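Long-range contacts in putative exported protein (Peptoclostridium difficile, PDB 5TTA), which is of unknown function but is probably exported, its natural precursor having a signal peptide, and belongs to the DUF5780 family of the E-set clan: residues 39-45 against 62-68; 78-84 against 203-209. All coordinates share one frame; numbering follows the deposited sequence. Where two conformers were deposited one is given.

Contact 1: residues 39-45 against 62-68; sequences IPLFINN and ISLTNSS
Leu41, Ile43, Ile62 and Leu64 pack on one face of the strand pair 41-45 and 62-66, and this is the close-fitting side of the contact. Ile43 and Leu64 lie alongside each other, pointing the same way, with Ile43 CG1 3.8 Å from Leu64 CD2. On its other branch, Ile43 CG2 meets Ile62 CG2 at 3.9 Å, while Leu41 reaches across with CD1 to Leu64 CB. Tyr75 and Ile77 of strand 72-82 close over this face. The two strands are the arms of an antiparallel beta hairpin, and a beta bulge interrupts their register between Ile43 and Asn45: Asn44 N donates to Ser63 O, and Ser63 N in turn donates to Asn45 O. Asn44 is the extra residue of the bulge, and its CB points toward the partner strand. With CG anti to its own carbonyl carbon (chi1 -59°), Asn44 lays its amide across Thr65, and ND2 donates to Thr65 OG1 at 2.8 Å, almost straight (167°) and in the amide plane. The face that carries Phe42, Ser63 and Thr65 is the more solvent-exposed one. Phe42 CB lies 4.1 Å from Thr65 CB, whereas the exposed ring leads away from the partner strand. At the exposed Ser67, a water bridges Ile39 O and Ser67 OG, 2.7 Å from each. Asn66 OD1 accepts from Ser68 N, closing an Asx turn, and also from Ser68 OG; Asn66 ND2 donates to Lys70 O and Ile178 O.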
loop_
_atom_site.group_PDB
_atom_site.type_symbol
_atom_site.label_atom_id
_atom_site.label_comp_id
_atom_site.label_asym_id
_atom_site.label_seq_id
_atom_site.Cartn_x
_atom_site.Cartn_y
_atom_site.Cartn_z
ATOM N N ILE A 39 9.013 -31.425 2.456
ATOM C CA ILE A 39 8.042 -30.385 2.139
ATOM C C ILE A 39 7.963 -29.445 3.340
ATOM O O ILE A 39 7.730 -29.898 4.473
ATOM C CB ILE A 39 6.680 -30.990 1.766
ATOM C CG1 ILE A 39 6.772 -31.793 0.456
ATOM C CG2 ILE A 39 5.681 -29.896 1.515
ATOM C CD1 ILE A 39 7.433 -33.179 0.533
ATOM N N PRO A 40 8.216 -28.145 3.152
ATOM C CA PRO A 40 8.217 -27.223 4.301
ATOM C C PRO A 40 6.819 -26.846 4.776
ATOM O O PRO A 40 6.673 -26.336 5.897
ATOM C CB PRO A 40 8.981 -26.003 3.762
ATOM C CG PRO A 40 8.672 -26.006 2.280
ATOM C CD PRO A 40 8.661 -27.484 1.906
ATOM N N LEU A 41 5.787 -27.038 3.965
ATOM C CA LEU A 41 4.416 -26.675 4.330
ATOM C C LEU A 41 3.564 -27.923 4.170
ATOM O O LEU A 41 3.425 -28.442 3.058
ATOM C CB LEU A 41 3.892 -25.534 3.456
ATOM C CG LEU A 41 2.474 -25.031 3.708
ATOM C CD1 LEU A 41 2.359 -24.494 5.160
ATOM C CD2 LEU A 41 2.146 -23.929 2.720
ATOM N N PHE A 42 3.025 -28.423 5.273
ATOM C CA PHE A 42 2.333 -29.702 5.302
ATOM C C PHE A 42 0.839 -29.484 5.220
ATOM O O PHE A 42 0.279 -28.737 6.027
ATOM C CB PHE A 42 2.641 -30.473 6.586
ATOM C CG PHE A 42 2.261 -31.919 6.522
ATOM C CD1 PHE A 42 1.086 -32.374 7.087
ATOM C CD2 PHE A 42 3.105 -32.838 5.906
ATOM C CE1 PHE A 42 0.744 -33.721 7.037
ATOM C CE2 PHE A 42 2.771 -34.184 5.843
ATOM C CZ PHE A 42 1.585 -34.626 6.410
ATOM N N ILE A 43 0.180 -30.157 4.284
ATOM C CA ILE A 43 -1.273 -30.067 4.224
ATOM C C ILE A 43 -1.833 -31.250 4.998
ATOM O O ILE A 43 -1.757 -32.397 4.552
ATOM C CB ILE A 43 -1.807 -30.022 2.787
ATOM C CG1 ILE A 43 -1.289 -28.779 2.086
ATOM C CG2 ILE A 43 -3.359 -29.993 2.812
ATOM C CD1 ILE A 43 -1.769 -28.646 0.658
ATOM N N ASN A 44 -2.413 -30.967 6.162
ATOM C CA ASN A 44 -3.027 -32.006 6.984
ATOM C C ASN A 44 -4.357 -32.475 6.426
ATOM O O ASN A 44 -4.708 -33.654 6.596
ATOM C CB ASN A 44 -3.222 -31.491 8.416
ATOM C CG ASN A 44 -1.917 -31.090 9.046
ATOM O OD1 ASN A 44 -1.046 -31.936 9.255
ATOM N ND2 ASN A 44 -1.749 -29.797 9.309
ATOM N N ASN A 45 -5.090 -31.587 5.756
ATOM C CA ASN A 45 -6.442 -31.870 5.292
ATOM C C ASN A 45 -6.981 -30.695 4.487
ATOM O O ASN A 45 -6.551 -29.554 4.690
ATOM C CB ASN A 45 -7.362 -32.156 6.482
ATOM C CG ASN A 45 -8.504 -33.079 6.132
ATOM O OD1 ASN A 45 -8.592 -33.584 5.013
ATOM N ND2 ASN A 45 -9.382 -33.318 7.097
ATOM N N ILE A 62 -8.390 -25.495 4.522
ATOM C CA ILE A 62 -7.107 -26.186 4.348
ATOM C C ILE A 62 -6.339 -26.094 5.660
ATOM O O ILE A 62 -5.992 -24.990 6.109
ATOM C CB ILE A 62 -6.304 -25.576 3.190
ATOM C CG1 ILE A 62 -7.206 -25.503 1.953
ATOM C CG2 ILE A 62 -5.031 -26.420 2.936
ATOM C CD1 ILE A 62 -6.606 -24.786 0.765
ATOM N N SER A 63 -6.090 -27.248 6.282
ATOM C CA SER A 63 -5.359 -27.297 7.544
ATOM C C SER A 63 -3.877 -27.467 7.232
ATOM O O SER A 63 -3.480 -28.448 6.587
ATOM C CB SER A 63 -5.889 -28.417 8.429
ATOM O OG SER A 63 -5.014 -28.628 9.523
ATOM N N LEU A 64 -3.080 -26.480 7.629
ATOM C CA LEU A 64 -1.662 -26.384 7.317
ATOM C C LEU A 64 -0.798 -26.461 8.573
ATOM O O LEU A 64 -1.203 -26.043 9.677
ATOM C CB LEU A 64 -1.355 -25.057 6.604
ATOM C CG LEU A 64 -2.121 -24.731 5.327
ATOM C CD1 LEU A 64 -1.895 -23.268 4.948
ATOM C CD2 LEU A 64 -1.640 -25.649 4.216
ATOM N N THR A 65 0.419 -26.962 8.382
ATOM C CA THR A 65 1.459 -26.981 9.411
ATOM C C THR A 65 2.762 -26.538 8.753
ATOM O O THR A 65 3.180 -27.153 7.774
ATOM C CB THR A 65 1.641 -28.383 10.020
ATOM O OG1 THR A 65 0.451 -28.785 10.722
ATOM C CG2 THR A 65 2.856 -28.414 10.967
ATOM N N ASN A 66 3.408 -25.498 9.279
ATOM C CA ASN A 66 4.754 -25.108 8.831
ATOM C C ASN A 66 5.774 -26.024 9.494
ATOM O O ASN A 66 6.169 -25.801 10.637
ATOM C CB ASN A 66 5.042 -23.653 9.182
ATOM C CG ASN A 66 6.431 -23.189 8.726
ATOM O OD1 ASN A 66 7.256 -23.978 8.283
ATOM N ND2 ASN A 66 6.681 -21.888 8.833
ATOM N N SER A 67 6.233 -27.043 8.779
ATOM C CA SER A 67 7.161 -27.999 9.370
ATOM C C SER A 67 8.620 -27.568 9.267
ATOM O O SER A 67 9.495 -28.284 9.759
ATOM C CB SER A 67 6.975 -29.372 8.719
ATOM O OG SER A 67 6.982 -29.262 7.306
ATOM N N SER A 68 8.907 -26.428 8.650
ATOM C CA SER A 68 10.281 -25.993 8.480
ATOM C C SER A 68 10.708 -25.106 9.642
ATOM O O SER A 68 9.929 -24.784 10.546
ATOM C CB SER A 68 10.454 -25.264 7.151
ATOM O OG SER A 68 10.018 -23.925 7.234
HETATM O O HOH W 1 6.557 -31.646 6.186
#

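Contact 2: residues 78-84 against 203-209; sequences TCLAYDK and VKYIISC
Tyr82 and Ile207 cross at a slant, the ring carbon Tyr82 CE1 lying 3.8 Å from Ile207 CD1. Ile207 gets there by placing CG1 between its backbone N and carbonyl carbon (chi1 60°), which brings the branch back over the neighbouring strand; the same CG1 lies 4.0 Å from Leu80 CB. Trp229 and Phe233 of helix 226-233 cover this face, both touching Leu80, with Phe233 also against Tyr82. Tyr205 is on the same face, but its ring sits edge-on to the backbone of the other segment: Asp83 O lies in the ring plane, 3.5 Å from Tyr205 CD2. Lys204 CG covers one face of that ring, offset toward the rim. Residues 78-82 and 205-209, parts of strands 72-82 and 205-215, run antiparallel in the middle of a larger antiparallel sheet, and a classic beta bulge interrupts the pairing at Tyr82, with Lys204 and Tyr205 both opposite it. Two donors therefore grip Tyr82 O, Lys204 N at 2.9 Å in the carbonyl plane and Tyr205 N tilted from it. Within the bulge, Lys204 CB packs on the backbone N and CA of Lys84, and a water donates to both Lys84 O and Tyr205 OH; Glu244 also bonds that hydroxyl. The opposite face, with Cys79, Ala81, Ile206 and Ser208, has no aromatic ring from either segment. Ala81 CB nestles against Val203 CG1 at 4.0 Å, and Ile206 CG2 touches Cys79 CB. Cys79 SG approaches Ser208 OG to 3.1 Å, while Ser46 hydrogen-bonds the same serine hydroxyl.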
loop_
_atom_site.group_PDB
_atom_site.type_symbol
_atom_site.label_atom_id
_atom_site.label_comp_id
_atom_site.label_asym_id
_atom_site.label_seq_id
_atom_site.Cartn_x
_atom_site.Cartn_y
_atom_site.Cartn_z
ATOM N N THR A 78 -2.569 -25.622 -4.820
ATOM C CA THR A 78 -3.545 -25.920 -5.860
ATOM C C THR A 78 -4.517 -26.967 -5.340
ATOM O O THR A 78 -4.102 -27.955 -4.729
ATOM C CB THR A 78 -2.873 -26.421 -7.145
ATOM O OG1 THR A 78 -2.053 -25.382 -7.690
ATOM C CG2 THR A 78 -3.928 -26.818 -8.197
ATOM N N CYS A 79 -5.809 -26.754 -5.598
ATOM C CA CYS A 79 -6.850 -27.695 -5.215
ATOM C C CYS A 79 -7.611 -28.205 -6.433
ATOM O O CYS A 79 -7.738 -27.512 -7.447
ATOM C CB CYS A 79 -7.873 -27.082 -4.271
ATOM S SG CYS A 79 -7.165 -26.507 -2.687
ATOM N N LEU A 80 -8.136 -29.411 -6.267
ATOM C CA LEU A 80 -8.959 -30.149 -7.212
ATOM C C LEU A 80 -10.156 -30.674 -6.448
ATOM O O LEU A 80 -10.062 -30.927 -5.245
ATOM C CB LEU A 80 -8.178 -31.322 -7.828
ATOM C CG LEU A 80 -6.908 -30.894 -8.556
ATOM C CD1 LEU A 80 -6.138 -32.173 -9.001
ATOM C CD2 LEU A 80 -7.268 -30.089 -9.788
ATOM N N ALA A 81 -11.290 -30.797 -7.132
ATOM C CA ALA A 81 -12.541 -31.164 -6.474
ATOM C C ALA A 81 -13.183 -32.357 -7.162
ATOM O O ALA A 81 -13.099 -32.494 -8.383
ATOM C CB ALA A 81 -13.528 -29.972 -6.470
ATOM N N TYR A 82 -13.850 -33.208 -6.370
ATOM C CA TYR A 82 -14.447 -34.444 -6.845
ATOM C C TYR A 82 -15.813 -34.617 -6.215
ATOM O O TYR A 82 -16.003 -34.283 -5.044
ATOM C CB TYR A 82 -13.562 -35.669 -6.496
ATOM C CG TYR A 82 -12.288 -35.616 -7.272
ATOM C CD1 TYR A 82 -11.209 -34.842 -6.836
ATOM C CD2 TYR A 82 -12.188 -36.288 -8.488
ATOM C CE1 TYR A 82 -10.053 -34.738 -7.599
ATOM C CE2 TYR A 82 -11.048 -36.200 -9.241
ATOM C CZ TYR A 82 -9.992 -35.444 -8.804
ATOM O OH TYR A 82 -8.881 -35.385 -9.590
ATOM N N ASP A 83 -16.747 -35.198 -6.982
ATOM C CA ASP A 83 -18.049 -35.582 -6.433
ATOM C C ASP A 83 -17.946 -36.884 -5.634
ATOM O O ASP A 83 -16.874 -37.489 -5.489
ATOM C CB ASP A 83 -19.127 -35.655 -7.530
ATOM C CG ASP A 83 -19.084 -36.945 -8.378
ATOM O OD1 ASP A 83 -18.269 -37.876 -8.143
ATOM O OD2 ASP A 83 -19.898 -37.032 -9.318
ATOM N N LYS A 84 -19.093 -37.335 -5.114
ATOM C CA LYS A 84 -19.101 -38.479 -4.211
ATOM C C LYS A 84 -18.671 -39.771 -4.899
ATOM O O LYS A 84 -18.338 -40.736 -4.208
ATOM C CB LYS A 84 -20.492 -38.663 -3.609
ATOM C CG LYS A 84 -21.549 -39.070 -4.615
ATOM C CD LYS A 84 -22.953 -38.988 -4.037
ATOM C CE LYS A 84 -23.969 -39.597 -5.006
ATOM N NZ LYS A 84 -25.359 -39.631 -4.464
ATOM N N VAL A 203 -19.616 -30.923 -4.091
ATOM C CA VAL A 203 -18.216 -31.274 -3.864
ATOM C C VAL A 203 -18.139 -32.159 -2.630
ATOM O O VAL A 203 -18.541 -31.748 -1.539
ATOM C CB VAL A 203 -17.344 -30.026 -3.688
ATOM C CG1 VAL A 203 -15.934 -30.433 -3.262
ATOM C CG2 VAL A 203 -17.308 -29.194 -4.953
ATOM N N LYS A 204 -17.617 -33.377 -2.800
ATOM C CA LYS A 204 -17.452 -34.314 -1.698
ATOM C C LYS A 204 -16.015 -34.383 -1.213
ATOM O O LYS A 204 -15.779 -34.581 -0.016
ATOM C CB LYS A 204 -17.926 -35.715 -2.134
ATOM C CG LYS A 204 -17.865 -36.791 -1.064
ATOM C CD LYS A 204 -18.781 -36.491 0.112
ATOM C CE LYS A 204 -19.216 -37.778 0.806
ATOM N NZ LYS A 204 -18.111 -38.387 1.574
ATOM N N TYR A 205 -15.054 -34.181 -2.107
ATOM C CA TYR A 205 -13.654 -34.297 -1.764
ATOM C C TYR A 205 -12.878 -33.180 -2.423
ATOM O O TYR A 205 -13.104 -32.847 -3.592
ATOM C CB TYR A 205 -13.060 -35.651 -2.236
ATOM C CG TYR A 205 -13.819 -36.889 -1.817
ATOM C CD1 TYR A 205 -13.562 -37.503 -0.579
ATOM C CD2 TYR A 205 -14.727 -37.498 -2.680
ATOM C CE1 TYR A 205 -14.225 -38.650 -0.201
ATOM C CE2 TYR A 205 -15.387 -38.656 -2.319
ATOM C CZ TYR A 205 -15.137 -39.227 -1.075
ATOM O OH TYR A 205 -15.808 -40.365 -0.712
ATOM N N ILE A 206 -11.944 -32.634 -1.673
ATOM C CA ILE A 206 -10.978 -31.675 -2.180
ATOM C C ILE A 206 -9.610 -32.263 -1.900
ATOM O O ILE A 206 -9.338 -32.682 -0.770
ATOM C CB ILE A 206 -11.161 -30.305 -1.510
ATOM C CG1 ILE A 206 -12.533 -29.739 -1.910
ATOM C CG2 ILE A 206 -10.018 -29.367 -1.867
ATOM C CD1 ILE A 206 -12.859 -28.511 -1.195
ATOM N N ILE A 207 -8.773 -32.375 -2.926
ATOM C CA ILE A 207 -7.399 -32.807 -2.707
ATOM C C ILE A 207 -6.509 -31.663 -3.141
ATOM O O ILE A 207 -6.845 -30.943 -4.084
ATOM C CB ILE A 207 -7.072 -34.122 -3.460
ATOM C CG1 ILE A 207 -7.259 -33.938 -4.962
ATOM C CG2 ILE A 207 -8.010 -35.255 -2.972
ATOM C CD1 ILE A 207 -6.745 -35.173 -5.793
ATOM N N SER A 208 -5.395 -31.472 -2.426
ATOM C CA SER A 208 -4.551 -30.304 -2.606
ATOM C C SER A 208 -3.076 -30.677 -2.693
ATOM O O SER A 208 -2.654 -31.790 -2.331
ATOM C CB SER A 208 -4.761 -29.291 -1.480
ATOM O OG SER A 208 -6.159 -29.092 -1.265
ATOM N N CYS A 209 -2.297 -29.730 -3.216
ATOM C CA CYS A 209 -0.850 -29.913 -3.320
ATOM C C CYS A 209 -0.196 -28.544 -3.254
ATOM O O CYS A 209 -0.631 -27.617 -3.950
ATOM C CB CYS A 209 -0.473 -30.627 -4.630
ATOM S SG CYS A 209 1.295 -31.035 -4.837
HETATM O O HOH W 2 -18.371 -40.875 -1.372
#

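Overall arrangement
Contacts 1 and 2 lie in two different antiparallel sheets that pack against each other, their centres about 17 Å apart. The apolar face of the hairpin in contact 1 meets the face of contact 2 that carries Cys79 and Ser208: Ile43 CD1 comes within 3.7 Å of Ser208 CB, and Ile62 CD1 within 3.9 Å of Cys79 SG. Strand 58-66 is followed directly by strand 72-82, so the chain passes from one sheet to the other between the contacts. Tyr247, near the C-terminus, touches Ile43 and Asn45 and hydrogen-bonds weakly to Ser208 N, reaching both contacts. Neither contact touches the second chain of the assembly.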